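CELL division control protein 6 (Pyrobaculum aerophilum, PDB 1FNN) probably takes part in regulating DNA replication as an ATP-binding AAA+ protein of the Cdc6/Cdc18 family, captured here with ADP and magnesium. Local coordinates at residues 82-86 with 87-91; 116-119 with 120-124; 191-195 with 196-200; 319-322 with 323-327. All blocks are in the same frame, centred on the assembly; numbering follows the deposited sequence.

Contact 1: 82-86 with 87-91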
loop_
_atom_site.group_PDB
_atom_site.type_symbol
_atom_site.label_atom_id
_atom_site.label_comp_id
_atom_site.label_asym_id
_atom_site.label_seq_id
_atom_site.Cartn_x
_atom_site.Cartn_y
_atom_site.Cartn_z
ATOM N N PHE A 82 -0.031 -11.699 -11.534
ATOM C CA PHE A 82 -1.084 -12.322 -10.739
ATOM C C PHE A 82 -2.057 -13.063 -11.667
ATOM O O PHE A 82 -2.690 -14.012 -11.215
ATOM C CB PHE A 82 -1.874 -11.319 -9.905
ATOM C CG PHE A 82 -2.988 -11.963 -9.120
ATOM C CD1 PHE A 82 -2.739 -12.548 -7.885
ATOM C CD2 PHE A 82 -4.280 -11.978 -9.617
ATOM C CE1 PHE A 82 -3.773 -13.135 -7.171
ATOM C CE2 PHE A 82 -5.316 -12.563 -8.908
ATOM C CZ PHE A 82 -5.058 -13.142 -7.681
ATOM N N ILE A 83 -2.291 -12.519 -12.850
ATOM C CA ILE A 83 -3.197 -13.057 -13.844
ATOM C C ILE A 83 -2.529 -14.003 -14.821
ATOM O O ILE A 83 -3.017 -15.110 -15.081
ATOM C CB ILE A 83 -3.791 -11.866 -14.644
ATOM C CG1 ILE A 83 -4.508 -10.926 -13.675
ATOM C CG2 ILE A 83 -4.714 -12.333 -15.753
ATOM C CD1 ILE A 83 -4.905 -9.602 -14.301
ATOM N N TYR A 84 -1.420 -13.582 -15.439
ATOM C CA TYR A 84 -0.726 -14.414 -16.421
ATOM C C TYR A 84 0.516 -15.012 -15.781
ATOM O O TYR A 84 1.491 -14.288 -15.580
ATOM C CB TYR A 84 -0.357 -13.564 -17.648
ATOM C CG TYR A 84 -1.576 -12.803 -18.128
ATOM C CD1 TYR A 84 -1.782 -11.468 -17.813
ATOM C CD2 TYR A 84 -2.519 -13.465 -18.912
ATOM C CE1 TYR A 84 -2.899 -10.786 -18.259
ATOM C CE2 TYR A 84 -3.643 -12.794 -19.365
ATOM C CZ TYR A 84 -3.825 -11.472 -19.039
ATOM O OH TYR A 84 -4.947 -10.841 -19.505
ATOM N N ARG A 85 0.534 -16.316 -15.510
ATOM C CA ARG A 85 1.614 -16.914 -14.727
ATOM C C ARG A 85 2.512 -17.895 -15.442
ATOM O O ARG A 85 3.719 -17.932 -15.152
ATOM C CB ARG A 85 1.021 -17.633 -13.500
ATOM C CG ARG A 85 0.384 -16.643 -12.540
ATOM C CD ARG A 85 -0.155 -17.307 -11.279
ATOM N NE ARG A 85 -0.905 -16.345 -10.488
ATOM C CZ ARG A 85 -1.363 -16.529 -9.258
ATOM N NH1 ARG A 85 -1.154 -17.677 -8.627
ATOM N NH2 ARG A 85 -2.036 -15.558 -8.653
ATOM N N ASN A 86 1.946 -18.648 -16.375
ATOM C CA ASN A 86 2.781 -19.624 -17.083
ATOM C C ASN A 86 3.152 -19.023 -18.429
ATOM O O ASN A 86 2.605 -17.975 -18.763
ATOM C CB ASN A 86 2.036 -20.953 -17.242
ATOM C CG ASN A 86 0.681 -20.710 -17.894
ATOM O OD1 ASN A 86 0.636 -20.332 -19.066
ATOM N ND2 ASN A 86 -0.372 -20.927 -17.125
ATOM N N PHE A 87 4.121 -19.624 -19.096
ATOM C CA PHE A 87 4.652 -19.205 -20.356
ATOM C C PHE A 87 3.565 -18.939 -21.402
ATOM O O PHE A 87 3.633 -17.944 -22.121
ATOM C CB PHE A 87 5.641 -20.250 -20.952
ATOM C CG PHE A 87 6.279 -19.642 -22.185
ATOM C CD1 PHE A 87 7.300 -18.711 -22.041
ATOM C CD2 PHE A 87 5.869 -19.979 -23.460
ATOM C CE1 PHE A 87 7.892 -18.138 -23.141
ATOM C CE2 PHE A 87 6.467 -19.400 -24.564
ATOM C CZ PHE A 87 7.475 -18.483 -24.413
ATOM N N THR A 88 2.637 -19.878 -21.556
ATOM C CA THR A 88 1.580 -19.770 -22.543
ATOM C C THR A 88 0.681 -18.571 -22.282
ATOM O O THR A 88 0.283 -17.896 -23.231
ATOM C CB THR A 88 0.733 -21.068 -22.579
ATOM O OG1 THR A 88 1.614 -22.125 -22.996
ATOM C CG2 THR A 88 -0.410 -20.969 -23.568
ATOM N N ALA A 89 0.279 -18.358 -21.034
ATOM C CA ALA A 89 -0.548 -17.209 -20.694
ATOM C C ALA A 89 0.204 -15.905 -20.970
ATOM O O ALA A 89 -0.402 -14.956 -21.455
ATOM C CB ALA A 89 -0.988 -17.273 -19.233
ATOM N N ILE A 90 1.456 -15.797 -20.568
ATOM C CA ILE A 90 2.235 -14.564 -20.741
ATOM C C ILE A 90 2.550 -14.256 -22.196
ATOM O O ILE A 90 2.316 -13.148 -22.695
ATOM C CB ILE A 90 3.555 -14.655 -19.952
ATOM C CG1 ILE A 90 3.261 -14.695 -18.453
ATOM C CG2 ILE A 90 4.452 -13.455 -20.279
ATOM C CD1 ILE A 90 4.395 -15.300 -17.635
ATOM N N ILE A 91 3.059 -15.259 -22.930
ATOM C CA ILE A 91 3.336 -15.042 -24.355
ATOM C C ILE A 91 2.075 -14.687 -25.111
ATOM O O ILE A 91 2.091 -13.882 -26.068
ATOM C CB ILE A 91 4.071 -16.259 -24.966
ATOM C CG1 ILE A 91 4.823 -15.841 -26.232
ATOM C CG2 ILE A 91 3.124 -17.391 -25.281
ATOM C CD1 ILE A 91 6.078 -15.040 -25.939
#
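Y84 lies against the first turn of helix 87-97, its CB 4.1 Å from A89 CB and 3.9 Å from I90 CG1. Its ring meets the carbonyl of A89 obliquely, CD2 being 3.6 Å from A89 O, while I83 CG2 sits over the centre of one ring face. I90 fills the angle between loop and helix. With CG1 anti to the carbonyl carbon (chi1 -66°), its longer branch turns back along the loop, and CD1 comes to 3.7 Å from R85 O. Cutting I90 back to an alanine would probably leave a gap against Y84 CB and Y84 O and lose the packing on I79, I141 and F145.

N86 is the N-cap. Its CG stands between the backbone N and the carbonyl carbon (chi1 53°), which brings OD1 round to the A89 N-H; A89 N donates to N86 OD1 at 2.8 Å, almost straight at 166°, though the donor is tilted from the amide plane. The backbone of the same residue starts the helical series, I90 N donating to N86 O at 3.1 Å. Further back, R85, fully extended, reaches along the loop and grips F82 O side-on with NE and NH2.

The loop leaves strand 75-80, an outermost strand of the AAA domain's parallel sheet, and F87 packs on R109, F112 and L113 of helix 109-122. The cap pairs a first-turn N-H with a neutral amide oxygen and probably complements the positive end of the helix dipole, whereas Y84 O, covered by I90 CG1 at 3.4 Å, has no hydrogen-bond partner in the model.

Contact 2: 116-119 with 120-124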
loop_
_atom_site.group_PDB
_atom_site.type_symbol
_atom_site.label_atom_id
_atom_site.label_comp_id
_atom_site.label_asym_id
_atom_site.label_seq_id
_atom_site.Cartn_x
_atom_site.Cartn_y
_atom_site.Cartn_z
ATOM N N LEU A 116 7.903 -14.416 -31.492
ATOM C CA LEU A 116 8.008 -13.096 -30.846
ATOM C C LEU A 116 9.266 -12.408 -31.285
ATOM O O LEU A 116 9.274 -11.233 -31.686
ATOM C CB LEU A 116 7.908 -13.256 -29.304
ATOM C CG LEU A 116 8.325 -11.975 -28.539
ATOM C CD1 LEU A 116 7.362 -10.847 -28.898
ATOM C CD2 LEU A 116 8.395 -12.250 -27.047
ATOM N N VAL A 117 10.390 -13.143 -31.371
ATOM C CA VAL A 117 11.604 -12.496 -31.916
ATOM C C VAL A 117 11.414 -12.060 -33.349
ATOM O O VAL A 117 11.853 -10.993 -33.792
ATOM C CB VAL A 117 12.799 -13.476 -31.778
ATOM C CG1 VAL A 117 13.996 -13.011 -32.573
ATOM C CG2 VAL A 117 13.143 -13.631 -30.295
ATOM N N GLU A 118 10.849 -12.936 -34.200
ATOM C CA GLU A 118 10.648 -12.561 -35.618
ATOM C C GLU A 118 9.828 -11.294 -35.781
ATOM O O GLU A 118 10.148 -10.318 -36.512
ATOM C CB GLU A 118 9.920 -13.749 -36.295
ATOM C CG GLU A 118 9.574 -13.420 -37.757
ATOM C CD GLU A 118 8.507 -14.374 -38.269
ATOM O OE1 GLU A 118 8.717 -15.602 -38.218
ATOM O OE2 GLU A 118 7.444 -13.913 -38.731
ATOM N N HIS A 119 8.712 -11.238 -35.043
ATOM C CA HIS A 119 7.865 -10.032 -35.134
ATOM C C HIS A 119 8.595 -8.790 -34.653
ATOM O O HIS A 119 8.570 -7.755 -35.337
ATOM C CB HIS A 119 6.547 -10.247 -34.382
ATOM C CG HIS A 119 5.465 -10.849 -35.225
ATOM N ND1 HIS A 119 4.463 -10.082 -35.793
ATOM C CD2 HIS A 119 5.232 -12.140 -35.592
ATOM C CE1 HIS A 119 3.659 -10.885 -36.477
ATOM N NE2 HIS A 119 4.101 -12.130 -36.371
ATOM N N LEU A 120 9.340 -8.872 -33.530
ATOM C CA LEU A 120 10.068 -7.687 -33.032
ATOM C C LEU A 120 11.089 -7.183 -34.041
ATOM O O LEU A 120 11.261 -6.008 -34.346
ATOM C CB LEU A 120 10.768 -8.048 -31.706
ATOM C CG LEU A 120 9.885 -8.246 -30.460
ATOM C CD1 LEU A 120 10.727 -8.738 -29.279
ATOM C CD2 LEU A 120 9.126 -6.969 -30.095
ATOM N N ARG A 121 11.797 -8.142 -34.648
ATOM C CA ARG A 121 12.799 -7.874 -35.670
ATOM C C ARG A 121 12.214 -7.413 -36.995
ATOM O O ARG A 121 12.542 -6.308 -37.449
ATOM C CB ARG A 121 13.622 -9.146 -35.933
ATOM C CG ARG A 121 14.666 -8.963 -37.028
ATOM C CD ARG A 121 15.525 -10.223 -37.178
ATOM N NE ARG A 121 16.775 -9.831 -37.810
ATOM C CZ ARG A 121 17.987 -10.315 -37.600
ATOM N NH1 ARG A 121 18.223 -11.284 -36.729
ATOM N NH2 ARG A 121 18.989 -9.794 -38.304
ATOM N N GLU A 122 11.278 -8.173 -37.559
ATOM C CA GLU A 122 10.776 -7.827 -38.899
ATOM C C GLU A 122 9.876 -6.624 -38.947
ATOM O O GLU A 122 9.664 -6.003 -39.997
ATOM C CB GLU A 122 10.041 -9.061 -39.462
ATOM C CG GLU A 122 10.952 -10.288 -39.525
ATOM C CD GLU A 122 12.302 -10.048 -40.174
ATOM O OE1 GLU A 122 12.459 -9.015 -40.866
ATOM O OE2 GLU A 122 13.222 -10.880 -40.005
ATOM N N ARG A 123 9.250 -6.292 -37.805
ATOM C CA ARG A 123 8.395 -5.103 -37.765
ATOM C C ARG A 123 9.190 -3.968 -37.128
ATOM O O ARG A 123 8.618 -2.902 -36.934
ATOM C CB ARG A 123 7.085 -5.425 -37.048
ATOM C CG ARG A 123 6.086 -6.240 -37.872
ATOM C CD ARG A 123 5.005 -6.913 -37.052
ATOM N NE ARG A 123 4.231 -6.010 -36.208
ATOM C CZ ARG A 123 3.551 -6.330 -35.128
ATOM N NH1 ARG A 123 2.894 -5.364 -34.471
ATOM N NH2 ARG A 123 3.491 -7.570 -34.659
ATOM N N ASP A 124 10.440 -4.207 -36.781
ATOM C CA ASP A 124 11.322 -3.206 -36.176
ATOM C C ASP A 124 10.628 -2.561 -34.957
ATOM O O ASP A 124 10.474 -1.354 -34.910
ATOM C CB ASP A 124 11.676 -2.141 -37.214
ATOM C CG ASP A 124 12.736 -1.173 -36.708
ATOM O OD1 ASP A 124 13.622 -1.599 -35.956
ATOM O OD2 ASP A 124 12.720 0.031 -37.036
#
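H119 and R123, one turn apart at the end of helix 109-122, form the polar side-chain pair: R123 NH2 donates to H119 ND1 at 2.9 Å. The bond lies in the guanidinium plane but is tilted 23° from the imidazole plane, and the two planes stand nearly perpendicular. A bend in the arginine chain at chi3 (56°) swings NH2 round to the ring, and R123 CD lies 3.5 Å from H119 ND1. R123 NH1 reaches L98 O, so an alanine in its place would probably leave both H119 ND1 and L98 O without this donor.

Apolar contact is made by L116 CD1 against L120 CG at 3.9 Å, on the side where L116 also meets I91 and I94 of helix 87-97. On the exposed flank E118 CG and E122 CG touch at 3.9 Å, while their carboxylates stay apart.

Among the backbone bonds, R123 N to H119 O is the last i to i+4 link. D124 then takes positive phi in a Schellman motif, its N donating to R121 O at 3.0 Å, and its carboxylate pairs with R159. Accepting at ND1 suits a neutral imidazole, and the neighbouring guanidinium would probably disfavour its protonation.

Contact 3: 191-195 with 196-200. With ADP (adenosine-5'-diphosphate), chain D.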
loop_
_atom_site.group_PDB
_atom_site.type_symbol
_atom_site.label_atom_id
_atom_site.label_comp_id
_atom_site.label_asym_id
_atom_site.label_seq_id
_atom_site.Cartn_x
_atom_site.Cartn_y
_atom_site.Cartn_z
ATOM N N SER A 191 10.034 1.679 0.085
ATOM C CA SER A 191 9.879 1.292 1.505
ATOM C C SER A 191 8.481 1.629 2.001
ATOM O O SER A 191 7.730 2.316 1.311
ATOM C CB SER A 191 10.923 2.073 2.308
ATOM O OG SER A 191 10.381 3.382 2.412
ATOM N N PRO A 192 8.034 0.916 3.033
ATOM C CA PRO A 192 6.696 1.101 3.577
ATOM C C PRO A 192 6.513 2.592 3.805
ATOM O O PRO A 192 7.492 3.248 4.192
ATOM C CB PRO A 192 6.727 0.295 4.877
ATOM C CG PRO A 192 7.747 -0.781 4.589
ATOM C CD PRO A 192 8.858 -0.016 3.873
ATOM N N TYR A 193 5.333 3.138 3.495
ATOM C CA TYR A 193 5.171 4.561 3.743
ATOM C C TYR A 193 5.028 4.807 5.266
ATOM O O TYR A 193 4.344 4.042 5.957
ATOM C CB TYR A 193 3.919 5.125 3.098
ATOM C CG TYR A 193 3.969 5.163 1.574
ATOM C CD1 TYR A 193 3.215 4.309 0.782
ATOM C CD2 TYR A 193 4.793 6.094 0.945
ATOM C CE1 TYR A 193 3.260 4.357 -0.617
ATOM C CE2 TYR A 193 4.860 6.165 -0.437
ATOM C CZ TYR A 193 4.091 5.291 -1.195
ATOM O OH TYR A 193 4.202 5.406 -2.575
ATOM N N THR A 194 5.510 5.966 5.669
ATOM C CA THR A 194 5.362 6.337 7.074
ATOM C C THR A 194 3.988 6.985 7.227
ATOM O O THR A 194 3.264 7.303 6.254
ATOM C CB THR A 194 6.430 7.370 7.468
ATOM O OG1 THR A 194 6.173 8.520 6.655
ATOM C CG2 THR A 194 7.861 6.919 7.232
ATOM N N LYS A 195 3.725 7.391 8.475
ATOM C CA LYS A 195 2.441 8.009 8.753
ATOM C C LYS A 195 2.291 9.338 8.071
ATOM O O LYS A 195 1.170 9.710 7.667
ATOM C CB LYS A 195 2.253 8.152 10.281
ATOM C CG LYS A 195 2.086 6.768 10.884
ATOM C CD LYS A 195 2.107 6.828 12.440
ATOM C CE LYS A 195 1.720 5.416 12.892
ATOM N NZ LYS A 195 1.379 5.336 14.343
ATOM N N ASP A 196 3.334 10.166 8.126
ATOM C CA ASP A 196 3.251 11.463 7.485
ATOM C C ASP A 196 3.115 11.268 5.946
ATOM O O ASP A 196 2.377 12.028 5.346
ATOM C CB ASP A 196 4.497 12.289 7.807
ATOM C CG ASP A 196 4.666 12.207 9.334
ATOM O OD1 ASP A 196 5.376 11.262 9.776
ATOM O OD2 ASP A 196 4.069 13.089 9.979
ATOM N N GLN A 197 3.787 10.296 5.375
ATOM C CA GLN A 197 3.697 10.117 3.904
ATOM C C GLN A 197 2.308 9.647 3.534
ATOM O O GLN A 197 1.730 10.085 2.515
ATOM C CB GLN A 197 4.770 9.092 3.506
ATOM C CG GLN A 197 6.179 9.667 3.723
ATOM C CD GLN A 197 7.243 8.629 3.533
ATOM O OE1 GLN A 197 7.084 7.397 3.579
ATOM N NE2 GLN A 197 8.440 9.163 3.296
ATOM N N ILE A 198 1.763 8.685 4.317
ATOM C CA ILE A 198 0.359 8.292 4.109
ATOM C C ILE A 198 -0.579 9.472 4.154
ATOM O O ILE A 198 -1.452 9.696 3.294
ATOM C CB ILE A 198 -0.108 7.206 5.100
ATOM C CG1 ILE A 198 0.633 5.902 4.822
ATOM C CG2 ILE A 198 -1.613 7.009 4.991
ATOM C CD1 ILE A 198 0.248 5.237 3.494
ATOM N N PHE A 199 -0.441 10.340 5.162
ATOM C CA PHE A 199 -1.241 11.537 5.253
ATOM C C PHE A 199 -1.121 12.345 3.921
ATOM O O PHE A 199 -2.165 12.856 3.503
ATOM C CB PHE A 199 -0.789 12.419 6.413
ATOM C CG PHE A 199 -1.483 13.738 6.478
ATOM C CD1 PHE A 199 -2.695 13.871 7.118
ATOM C CD2 PHE A 199 -0.919 14.865 5.894
ATOM C CE1 PHE A 199 -3.345 15.074 7.187
ATOM C CE2 PHE A 199 -1.569 16.083 5.957
ATOM C CZ PHE A 199 -2.785 16.202 6.603
ATOM N N ASP A 200 0.095 12.559 3.449
ATOM C CA ASP A 200 0.199 13.432 2.238
ATOM C C ASP A 200 -0.537 12.803 1.050
ATOM O O ASP A 200 -1.132 13.478 0.226
ATOM C CB ASP A 200 1.645 13.688 1.901
ATOM C CG ASP A 200 2.438 14.461 2.944
ATOM O OD1 ASP A 200 1.866 15.307 3.650
ATOM O OD2 ASP A 200 3.645 14.193 3.027
HETATM P PB ADP D . 2.015 -1.572 -5.329
HETATM O O1B ADP D . 2.213 -2.137 -6.729
HETATM O O2B ADP D . 3.224 -1.174 -4.695
HETATM O O3B ADP D . 1.384 -2.698 -4.649
HETATM P PA ADP D . 0.305 0.605 -5.970
HETATM O O1A ADP D . 1.128 1.184 -7.046
HETATM O O2A ADP D . -0.864 -0.101 -6.506
HETATM O O3A ADP D . 1.153 -0.313 -5.079
HETATM O "O5'" ADP D . -0.292 1.767 -4.980
HETATM C "C5'" ADP D . -1.359 1.362 -4.141
HETATM C "C4'" ADP D . -2.385 2.513 -4.165
HETATM O "O4'" ADP D . -1.765 3.663 -3.636
HETATM C "C3'" ADP D . -2.861 2.912 -5.556
HETATM O "O3'" ADP D . -4.188 3.395 -5.445
HETATM C "C2'" ADP D . -1.844 3.951 -5.887
HETATM O "O2'" ADP D . -2.300 4.859 -6.891
HETATM C "C1'" ADP D . -1.737 4.694 -4.549
HETATM N N9 ADP D . -0.439 5.239 -4.463
HETATM C C8 ADP D . 0.695 4.560 -4.104
HETATM N N7 ADP D . 1.722 5.314 -3.844
HETATM C C5 ADP D . 1.220 6.588 -4.049
HETATM C C6 ADP D . 1.821 7.855 -3.962
HETATM N N6 ADP D . 3.100 7.988 -3.648
HETATM N N1 ADP D . 1.079 8.927 -4.247
HETATM C C2 ADP D . -0.182 8.759 -4.598
HETATM N N3 ADP D . -0.876 7.629 -4.722
HETATM C C4 ADP D . -0.089 6.559 -4.426
HETATM O O HOH W 1 8.781 5.378 3.638
#
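Helix 195-209 opens with an almost straight bond from I198 N to T194 O, 2.8 Å long at 175°, T194 being the N-cap. T194 and Q197 complete a capping box with two reciprocal bonds. T194 OG1, placed between its own backbone N and carbonyl carbon (chi1 62°), accepts from Q197 N at 3.2 Å. In return Q197, its chain extended beyond CG, reaches back so that OE1 accepts from T194 N at 3.0 Å, the donor lying above the amide plane, 36° out of it. A water gives a second bond to Q197 OE1 at 2.6 Å and also donates to P192 O while bonding S191 OG, tying the end of the glutamine to the loop before the cap.

Y193 precedes the cap and crosses both Q197 and I198 at about a right angle. Q197 OE1 lies at the edge of its ring, 3.7 Å from CD2. I198 CD1 packs on Y193 CB at 3.7 Å, at the root of the side chain, away from the hydroxyl. At that far end Y193 OH accepts from ADP N6 at 3.0 Å, and also lies near the N7 of the same base. The capped turn is thus likely to help position Y193, which binds the adenine through ADP N6 and whose ring adjoins the P-loop residues T55 and G56.

The loop runs from strand 187-189, one of the two outermost strands of the parallel sheet, into the helix. Y193 makes backbone bonds to A229 and G238; I198 leans on A240 and A243 of helix 240-256, and F199 on helix 217-227.

Contact 4: 319-322 with 323-327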
loop_
_atom_site.group_PDB
_atom_site.type_symbol
_atom_site.label_atom_id
_atom_site.label_comp_id
_atom_site.label_asym_id
_atom_site.label_seq_id
_atom_site.Cartn_x
_atom_site.Cartn_y
_atom_site.Cartn_z
ATOM N N LYS A 319 -9.928 9.066 36.312
ATOM C CA LYS A 319 -10.329 9.283 37.726
ATOM C C LYS A 319 -11.798 9.009 37.970
ATOM O O LYS A 319 -12.219 8.325 38.927
ATOM C CB LYS A 319 -9.957 10.711 38.095
ATOM C CG LYS A 319 -8.447 10.914 38.082
ATOM C CD LYS A 319 -8.145 12.392 38.359
ATOM C CE LYS A 319 -6.637 12.545 38.479
ATOM N NZ LYS A 319 -6.193 13.960 38.612
ATOM N N ILE A 320 -12.668 9.437 37.041
ATOM C CA ILE A 320 -14.080 9.172 37.133
ATOM C C ILE A 320 -14.353 7.689 37.021
ATOM O O ILE A 320 -15.174 7.155 37.781
ATOM C CB ILE A 320 -14.879 9.940 36.037
ATOM C CG1 ILE A 320 -14.784 11.432 36.367
ATOM C CG2 ILE A 320 -16.327 9.472 35.938
ATOM C CD1 ILE A 320 -15.208 12.353 35.236
ATOM N N VAL A 321 -13.731 7.013 36.046
ATOM C CA VAL A 321 -13.925 5.598 35.850
ATOM C C VAL A 321 -13.561 4.850 37.172
ATOM O O VAL A 321 -14.219 3.837 37.542
ATOM C CB VAL A 321 -13.169 5.084 34.633
ATOM C CG1 VAL A 321 -13.045 3.573 34.598
ATOM C CG2 VAL A 321 -13.882 5.528 33.311
ATOM N N CYS A 322 -12.395 5.149 37.697
ATOM C CA CYS A 322 -11.908 4.485 38.920
ATOM C C CYS A 322 -12.904 4.560 40.074
ATOM O O CYS A 322 -13.248 3.478 40.576
ATOM C CB CYS A 322 -10.548 5.050 39.342
ATOM S SG CYS A 322 -9.211 4.371 38.334
ATOM N N GLU A 323 -13.450 5.729 40.376
ATOM C CA GLU A 323 -14.460 5.873 41.401
ATOM C C GLU A 323 -15.752 5.127 41.142
ATOM O O GLU A 323 -16.227 4.359 42.012
ATOM C CB GLU A 323 -14.799 7.358 41.651
ATOM C CG GLU A 323 -15.554 7.594 42.956
ATOM C CD GLU A 323 -14.885 6.914 44.156
ATOM O OE1 GLU A 323 -13.632 6.903 44.248
ATOM O OE2 GLU A 323 -15.645 6.387 45.000
ATOM N N GLU A 324 -16.156 5.032 39.852
ATOM C CA GLU A 324 -17.280 4.177 39.528
ATOM C C GLU A 324 -17.038 2.743 39.946
ATOM O O GLU A 324 -18.021 2.029 40.240
ATOM C CB GLU A 324 -17.593 4.016 38.037
ATOM C CG GLU A 324 -18.199 5.184 37.354
ATOM C CD GLU A 324 -18.519 4.884 35.880
ATOM O OE1 GLU A 324 -18.867 3.759 35.454
ATOM O OE2 GLU A 324 -18.377 5.923 35.201
ATOM N N TYR A 325 -15.849 2.241 39.628
ATOM C CA TYR A 325 -15.583 0.825 39.862
ATOM C C TYR A 325 -14.996 0.578 41.283
ATOM O O TYR A 325 -14.465 -0.503 41.516
ATOM C CB TYR A 325 -14.611 0.270 38.815
ATOM C CG TYR A 325 -15.379 -0.062 37.524
ATOM C CD1 TYR A 325 -15.493 0.894 36.521
ATOM C CD2 TYR A 325 -15.961 -1.292 37.346
ATOM C CE1 TYR A 325 -16.179 0.622 35.350
ATOM C CE2 TYR A 325 -16.651 -1.588 36.189
ATOM C CZ TYR A 325 -16.753 -0.620 35.194
ATOM O OH TYR A 325 -17.443 -0.932 34.052
ATOM N N GLY A 326 -14.983 1.603 42.105
ATOM C CA GLY A 326 -14.522 1.479 43.496
ATOM C C GLY A 326 -13.022 1.385 43.665
ATOM O O GLY A 326 -12.534 0.693 44.586
ATOM N N GLU A 327 -12.265 1.963 42.727
ATOM C CA GLU A 327 -10.822 1.785 42.707
ATOM C C GLU A 327 -10.150 3.124 42.923
ATOM O O GLU A 327 -10.711 4.140 42.492
ATOM C CB GLU A 327 -10.335 1.244 41.352
ATOM C CG GLU A 327 -10.562 -0.239 41.138
ATOM C CD GLU A 327 -9.547 -1.078 41.924
ATOM O OE1 GLU A 327 -8.393 -0.644 42.081
ATOM O OE2 GLU A 327 -9.925 -2.170 42.366
#
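C322 is the hub where helix 311-324 ends. Its carbonyl oxygen accepts from E327 N at 2.8 Å, a nearly straight bond (170°) although the donor stands well above the carbonyl plane. With the bond from G326 N to E323 O, 3.0 Å, this is a Schellman motif, and G326, at phi 76°, is its C-prime residue, a backbone shape that glycine adopts readily. The reversal brings E327 over C322, whose CB is 3.3 Å from E327 O.

V321 meets the residue one turn on. A chi1 of 165° puts its CG1 anti to the backbone N, on the side facing Y325; the two side chains lie side by side, pointing the same way, with V321 CG1 4.1 Å from Y325 CD1. V321 O accepts from Y325 N at 3.1 Å, and the edge of the Y325 ring also comes close to this oxygen, CD1 at 3.4 Å. Backbone and ring of one tyrosine thus pack round a single carbonyl.

E323 contributes mainly backbone. Its N donates to K319 O at 3.2 Å and its O receives G326 N, so it belongs both to the regular helix and to the cap, while its side chain stays on the exposed surface.

Within the winged-helix domain this end is held between two helices. V321 touches L292, Y325 touches L295, and C322 touches H289, all of helix 288-304; E327 OE1 bonds H289, and E324 forms a salt bridge with R299. The Y325 side chain also packs on T381, I384 and K385 of helix 373-387.

How the contacts relate
Contacts 1 and 2 touch: helices 87-97 and 109-122, consecutive in the chain, meet where I91 CD1 packs 3.8 Å from L116 CD2. Both belong to the AAA domain, contact 1 at the start of one helix and contact 2 at the end of the next. Contact 3, centred about 33 Å from the centre of contact 1, is the one that binds the nucleotide; in contact 1 the R85 side chain stays about 14 Å from ADP, and the Y84 side chain about 9 Å from that of D132, a known magnesium-binding residue of this protein that holds no metal in this model. Contact 4, in the winged-helix domain, is centred about 39 Å from contact 3 and 80 Å from contact 2.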